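Local coordinates for tRNA (guanine(26)-N(2))-dimethyltransferase (PDB 2DUL), which probably transfers two methyl groups from S-adenosyl-L-methionine to the N2 atom of guanine 26 in tRNA, at residues 151-165 and 225-237. Residues are numbered along the deposited sequence; the frame is centred on the assembly and turned at random.
Sequences LRSAKRRGILGVTAT and HYFRAFVKLKDGA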
loop_
_atom_site.group_PDB
_atom_site.type_symbol
_atom_site.label_atom_id
_atom_site.label_comp_id
_atom_site.label_asym_id
_atom_site.label_seq_id
_atom_site.Cartn_x
_atom_site.Cartn_y
_atom_site.Cartn_z
ATOM N N LEU A 151 -3.671 14.588 -0.980
ATOM C CA LEU A 151 -5.123 14.477 -1.041
ATOM C C LEU A 151 -5.771 15.681 -1.719
ATOM O O LEU A 151 -6.948 15.631 -2.081
ATOM C CB LEU A 151 -5.698 14.283 0.365
ATOM C CG LEU A 151 -5.537 12.866 0.913
ATOM C CD1 LEU A 151 -5.852 12.834 2.404
ATOM C CD2 LEU A 151 -6.465 11.919 0.144
ATOM N N ARG A 152 -5.006 16.759 -1.886
ATOM C CA ARG A 152 -5.499 17.957 -2.558
ATOM C C ARG A 152 -4.962 18.026 -3.994
ATOM O O ARG A 152 -5.588 18.622 -4.869
ATOM C CB ARG A 152 -5.087 19.223 -1.788
ATOM C CG ARG A 152 -5.972 19.545 -0.586
ATOM C CD ARG A 152 -5.527 20.811 0.147
ATOM N NE ARG A 152 -4.476 20.529 1.123
ATOM C CZ ARG A 152 -3.203 20.881 0.997
ATOM N NH1 ARG A 152 -2.787 21.549 -0.071
ATOM N NH2 ARG A 152 -2.333 20.542 1.939
ATOM N N SER A 153 -3.806 17.407 -4.225
ATOM C CA SER A 153 -3.163 17.392 -5.541
ATOM C C SER A 153 -3.767 16.350 -6.497
ATOM O O SER A 153 -3.786 16.550 -7.714
ATOM C CB SER A 153 -1.662 17.127 -5.377
ATOM O OG SER A 153 -0.969 17.242 -6.613
ATOM N N ALA A 154 -4.241 15.232 -5.956
ATOM C CA ALA A 154 -4.862 14.203 -6.788
ATOM C C ALA A 154 -6.247 14.721 -7.188
ATOM O O ALA A 154 -6.805 15.563 -6.493
ATOM C CB ALA A 154 -5.011 12.906 -5.997
ATOM N N LYS A 155 -6.783 14.232 -8.306
ATOM C CA LYS A 155 -8.133 14.618 -8.750
ATOM C C LYS A 155 -9.097 14.084 -7.682
ATOM O O LYS A 155 -8.724 13.213 -6.898
ATOM C CB LYS A 155 -8.485 13.953 -10.087
ATOM C CG LYS A 155 -7.654 14.380 -11.289
ATOM C CD LYS A 155 -8.040 15.763 -11.768
ATOM C CE LYS A 155 -7.385 16.082 -13.104
ATOM N NZ LYS A 155 -7.672 17.474 -13.533
ATOM N N ARG A 156 -10.332 14.585 -7.667
ATOM C CA ARG A 156 -11.320 14.148 -6.681
ATOM C C ARG A 156 -11.738 12.685 -6.878
ATOM O O ARG A 156 -12.364 12.076 -6.006
ATOM C CB ARG A 156 -12.539 15.085 -6.714
ATOM C CG ARG A 156 -12.199 16.525 -6.307
ATOM C CD ARG A 156 -13.436 17.423 -6.258
ATOM N NE ARG A 156 -14.377 16.967 -5.239
ATOM C CZ ARG A 156 -14.228 17.148 -3.929
ATOM N NH1 ARG A 156 -13.172 17.797 -3.446
ATOM N NH2 ARG A 156 -15.124 16.642 -3.096
ATOM N N ARG A 157 -11.389 12.122 -8.029
ATOM C CA ARG A 157 -11.690 10.726 -8.309
ATOM C C ARG A 157 -10.367 10.061 -8.672
ATOM O O ARG A 157 -10.326 9.048 -9.368
ATOM C CB ARG A 157 -12.690 10.605 -9.461
ATOM C CG ARG A 157 -14.060 11.208 -9.153
ATOM C CD ARG A 157 -14.986 11.139 -10.366
ATOM N NE ARG A 157 -16.276 11.793 -10.133
ATOM C CZ ARG A 157 -16.433 13.084 -9.842
ATOM N NH1 ARG A 157 -17.652 13.577 -9.651
ATOM N NH2 ARG A 157 -15.379 13.889 -9.739
ATOM N N GLY A 158 -9.284 10.655 -8.179
ATOM C CA GLY A 158 -7.958 10.138 -8.451
ATOM C C GLY A 158 -7.584 8.904 -7.656
ATOM O O GLY A 158 -8.363 8.398 -6.840
ATOM N N ILE A 159 -6.372 8.421 -7.895
ATOM C CA ILE A 159 -5.869 7.241 -7.216
ATOM C C ILE A 159 -4.649 7.636 -6.413
ATOM O O ILE A 159 -3.801 8.390 -6.885
ATOM C CB ILE A 159 -5.445 6.155 -8.219
ATOM C CG1 ILE A 159 -6.633 5.789 -9.108
ATOM C CG2 ILE A 159 -4.903 4.947 -7.474
ATOM C CD1 ILE A 159 -6.240 5.040 -10.358
ATOM N N LEU A 160 -4.565 7.133 -5.191
ATOM C CA LEU A 160 -3.426 7.446 -4.353
ATOM C C LEU A 160 -2.707 6.173 -3.944
ATOM O O LEU A 160 -3.326 5.229 -3.458
ATOM C CB LEU A 160 -3.882 8.214 -3.109
ATOM C CG LEU A 160 -2.812 8.838 -2.208
ATOM C CD1 LEU A 160 -1.963 9.820 -3.015
ATOM C CD2 LEU A 160 -3.494 9.561 -1.040
ATOM N N GLY A 161 -1.399 6.151 -4.159
ATOM C CA GLY A 161 -0.602 5.003 -3.769
ATOM C C GLY A 161 0.265 5.484 -2.625
ATOM O O GLY A 161 1.006 6.454 -2.774
ATOM N N VAL A 162 0.171 4.826 -1.477
ATOM C CA VAL A 162 0.949 5.244 -0.324
ATOM C C VAL A 162 1.734 4.088 0.274
ATOM O O VAL A 162 1.222 2.976 0.401
ATOM C CB VAL A 162 0.035 5.822 0.785
ATOM C CG1 VAL A 162 0.882 6.458 1.874
ATOM C CG2 VAL A 162 -0.946 6.830 0.188
ATOM N N THR A 163 2.979 4.360 0.635
ATOM C CA THR A 163 3.830 3.355 1.250
ATOM C C THR A 163 4.366 3.881 2.573
ATOM O O THR A 163 4.728 5.051 2.687
ATOM C CB THR A 163 5.039 2.996 0.362
ATOM O OG1 THR A 163 4.583 2.474 -0.891
ATOM C CG2 THR A 163 5.901 1.939 1.049
ATOM N N ALA A 164 4.383 3.019 3.578
ATOM C CA ALA A 164 4.922 3.373 4.878
ATOM C C ALA A 164 6.027 2.351 5.103
ATOM O O ALA A 164 5.772 1.149 5.100
ATOM C CB ALA A 164 3.853 3.255 5.959
ATOM N N THR A 165 7.255 2.830 5.271
ATOM C CA THR A 165 8.399 1.946 5.478
ATOM C C THR A 165 8.657 1.633 6.944
ATOM O O THR A 165 8.911 0.483 7.304
ATOM C CB THR A 165 9.683 2.553 4.885
ATOM O OG1 THR A 165 9.492 2.796 3.486
ATOM C CG2 THR A 165 10.854 1.597 5.070
ATOM N N HIS A 225 8.313 -5.857 5.806
ATOM C CA HIS A 225 8.413 -4.658 6.620
ATOM C C HIS A 225 8.005 -3.324 6.007
ATOM O O HIS A 225 8.506 -2.273 6.407
ATOM C CB HIS A 225 9.826 -4.565 7.193
ATOM C CG HIS A 225 10.209 -5.757 8.013
ATOM N ND1 HIS A 225 9.488 -6.164 9.115
ATOM C CD2 HIS A 225 11.219 -6.649 7.875
ATOM C CE1 HIS A 225 10.034 -7.256 9.619
ATOM N NE2 HIS A 225 11.087 -7.570 8.885
ATOM N N TYR A 226 7.112 -3.359 5.025
ATOM C CA TYR A 226 6.614 -2.123 4.454
ATOM C C TYR A 226 5.125 -2.292 4.196
ATOM O O TYR A 226 4.659 -3.382 3.868
ATOM C CB TYR A 226 7.395 -1.716 3.188
ATOM C CG TYR A 226 7.093 -2.444 1.898
ATOM C CD1 TYR A 226 5.885 -2.253 1.228
ATOM C CD2 TYR A 226 8.055 -3.265 1.302
ATOM C CE1 TYR A 226 5.641 -2.854 -0.009
ATOM C CE2 TYR A 226 7.823 -3.873 0.065
ATOM C CZ TYR A 226 6.614 -3.661 -0.588
ATOM O OH TYR A 226 6.381 -4.243 -1.820
ATOM N N PHE A 227 4.380 -1.214 4.398
ATOM C CA PHE A 227 2.937 -1.232 4.218
ATOM C C PHE A 227 2.580 -0.448 2.966
ATOM O O PHE A 227 3.106 0.643 2.737
ATOM C CB PHE A 227 2.267 -0.630 5.451
ATOM C CG PHE A 227 2.666 -1.301 6.738
ATOM C CD1 PHE A 227 3.934 -1.097 7.282
ATOM C CD2 PHE A 227 1.787 -2.157 7.392
ATOM C CE1 PHE A 227 4.321 -1.738 8.461
ATOM C CE2 PHE A 227 2.161 -2.803 8.572
ATOM C CZ PHE A 227 3.432 -2.592 9.108
ATOM N N ARG A 228 1.678 -1.012 2.169
ATOM C CA ARG A 228 1.262 -0.420 0.903
ATOM C C ARG A 228 -0.256 -0.270 0.815
ATOM O O ARG A 228 -1.000 -1.189 1.152
ATOM C CB ARG A 228 1.720 -1.322 -0.247
ATOM C CG ARG A 228 2.713 -0.726 -1.224
ATOM C CD ARG A 228 2.171 0.503 -1.933
ATOM N NE ARG A 228 2.847 0.721 -3.210
ATOM C CZ ARG A 228 2.959 1.902 -3.810
ATOM N NH1 ARG A 228 2.447 2.988 -3.246
ATOM N NH2 ARG A 228 3.569 1.994 -4.984
ATOM N N ALA A 229 -0.714 0.879 0.333
ATOM C CA ALA A 229 -2.146 1.105 0.195
ATOM C C ALA A 229 -2.481 1.867 -1.076
ATOM O O ALA A 229 -1.976 2.970 -1.303
ATOM C CB ALA A 229 -2.681 1.868 1.407
ATOM N N PHE A 230 -3.326 1.263 -1.906
ATOM C CA PHE A 230 -3.777 1.893 -3.137
ATOM C C PHE A 230 -5.261 2.184 -2.939
ATOM O O PHE A 230 -6.049 1.263 -2.716
ATOM C CB PHE A 230 -3.609 0.960 -4.344
ATOM C CG PHE A 230 -2.180 0.666 -4.698
ATOM C CD1 PHE A 230 -1.583 -0.528 -4.308
ATOM C CD2 PHE A 230 -1.431 1.588 -5.423
ATOM C CE1 PHE A 230 -0.254 -0.806 -4.636
ATOM C CE2 PHE A 230 -0.097 1.322 -5.757
ATOM C CZ PHE A 230 0.493 0.123 -5.363
ATOM N N VAL A 231 -5.641 3.454 -3.009
ATOM C CA VAL A 231 -7.038 3.819 -2.831
ATOM C C VAL A 231 -7.575 4.668 -3.965
ATOM O O VAL A 231 -6.833 5.401 -4.624
ATOM C CB VAL A 231 -7.264 4.576 -1.491
ATOM C CG1 VAL A 231 -6.850 3.693 -0.328
ATOM C CG2 VAL A 231 -6.487 5.876 -1.479
ATOM N N LYS A 232 -8.877 4.543 -4.191
ATOM C CA LYS A 232 -9.574 5.294 -5.223
ATOM C C LYS A 232 -10.407 6.341 -4.497
ATOM O O LYS A 232 -11.264 6.003 -3.682
ATOM C CB LYS A 232 -10.500 4.370 -6.021
ATOM C CG LYS A 232 -11.357 5.088 -7.064
ATOM C CD LYS A 232 -10.522 5.623 -8.221
ATOM C CE LYS A 232 -11.422 6.119 -9.350
ATOM N NZ LYS A 232 -10.662 6.646 -10.512
ATOM N N LEU A 233 -10.151 7.610 -4.781
ATOM C CA LEU A 233 -10.893 8.681 -4.136
ATOM C C LEU A 233 -12.318 8.743 -4.688
ATOM O O LEU A 233 -12.536 8.569 -5.888
ATOM C CB LEU A 233 -10.170 10.016 -4.350
ATOM C CG LEU A 233 -8.755 10.058 -3.754
ATOM C CD1 LEU A 233 -8.099 11.392 -4.058
ATOM C CD2 LEU A 233 -8.820 9.840 -2.250
ATOM N N LYS A 234 -13.279 8.964 -3.797
ATOM C CA LYS A 234 -14.688 9.060 -4.169
ATOM C C LYS A 234 -15.143 10.498 -3.920
ATOM O O LYS A 234 -14.926 11.052 -2.841
ATOM C CB LYS A 234 -15.512 8.081 -3.331
ATOM C CG LYS A 234 -14.938 6.666 -3.301
ATOM C CD LYS A 234 -14.864 6.050 -4.697
ATOM C CE LYS A 234 -16.250 5.832 -5.292
ATOM N NZ LYS A 234 -17.062 4.894 -4.460
ATOM N N ASP A 235 -15.788 11.100 -4.916
ATOM C CA ASP A 235 -16.217 12.490 -4.819
ATOM C C ASP A 235 -17.612 12.719 -4.246
ATOM O O ASP A 235 -18.612 12.384 -4.882
ATOM C CB ASP A 235 -16.123 13.143 -6.201
ATOM C CG ASP A 235 -16.325 14.649 -6.159
ATOM O OD1 ASP A 235 -16.631 15.201 -5.078
ATOM O OD2 ASP A 235 -16.181 15.285 -7.225
ATOM N N GLY A 236 -17.670 13.306 -3.052
ATOM C CA GLY A 236 -18.953 13.589 -2.429
ATOM C C GLY A 236 -18.973 13.510 -0.912
ATOM O O GLY A 236 -18.373 12.614 -0.321
ATOM N N ALA A 237 -19.673 14.451 -0.283
ATOM C CA ALA A 237 -19.787 14.492 1.171
ATOM C C ALA A 237 -20.377 13.185 1.699
ATOM O O ALA A 237 -19.883 12.619 2.673
ATOM C CB ALA A 237 -20.665 15.677 1.601
#
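Asp235 OD1 is gripped by two nitrogens of Arg156: NH2 at 2.9 Å, lying above the carboxylate plane, and NE in a weak bond of the same salt bridge. OD1 sits at the guanidinium edge, and the two flat groups are turned 66° apart. The other oxygen, Asp235 OD2, forms a salt bridge with Arg157 NH2 at 3.0 Å, while Asp235 CB lies over one face of that guanidinium. With Arg156 replaced by alanine, OD1 would probably lose its charged mate and Tyr211 O its NH2 donor, while OD2 keeps Arg157. Lys232, bent at chi2 (69°), brings NZ to Arg157 O at 2.7 Å, almost in line with the carbonyl. Leu233 packs beside the type I turn Lys155–Gly158 and against the end of helix 144-153, CD1 3.9 Å from Ala154 CB and CD2 against Leu151 CD2. Beyond it, strands 158-164 and 226-235 run antiparallel, with paired backbone bonds at Leu160–Val231, Val162–Ala229 and Ala164–Phe227. Gly161 leaves room for Arg228 and the Phe230 ring, whose CZ lies 3.2 Å above the Arg228 guanidinium plane, offset toward its rim. Arg228 NH1 is salt-bridged to Asp136; the Arg228 side chain also lies close to that of Arg61, predicted to bind S-adenosyl-L-methionine. In the class I methyltransferase sheet, strand 158-164 lies between 132-137 and 226-235; helix 192-209 packs on Val162 and Phe227, and helix 33-46 on Ile159 and Phe230 across the sheet.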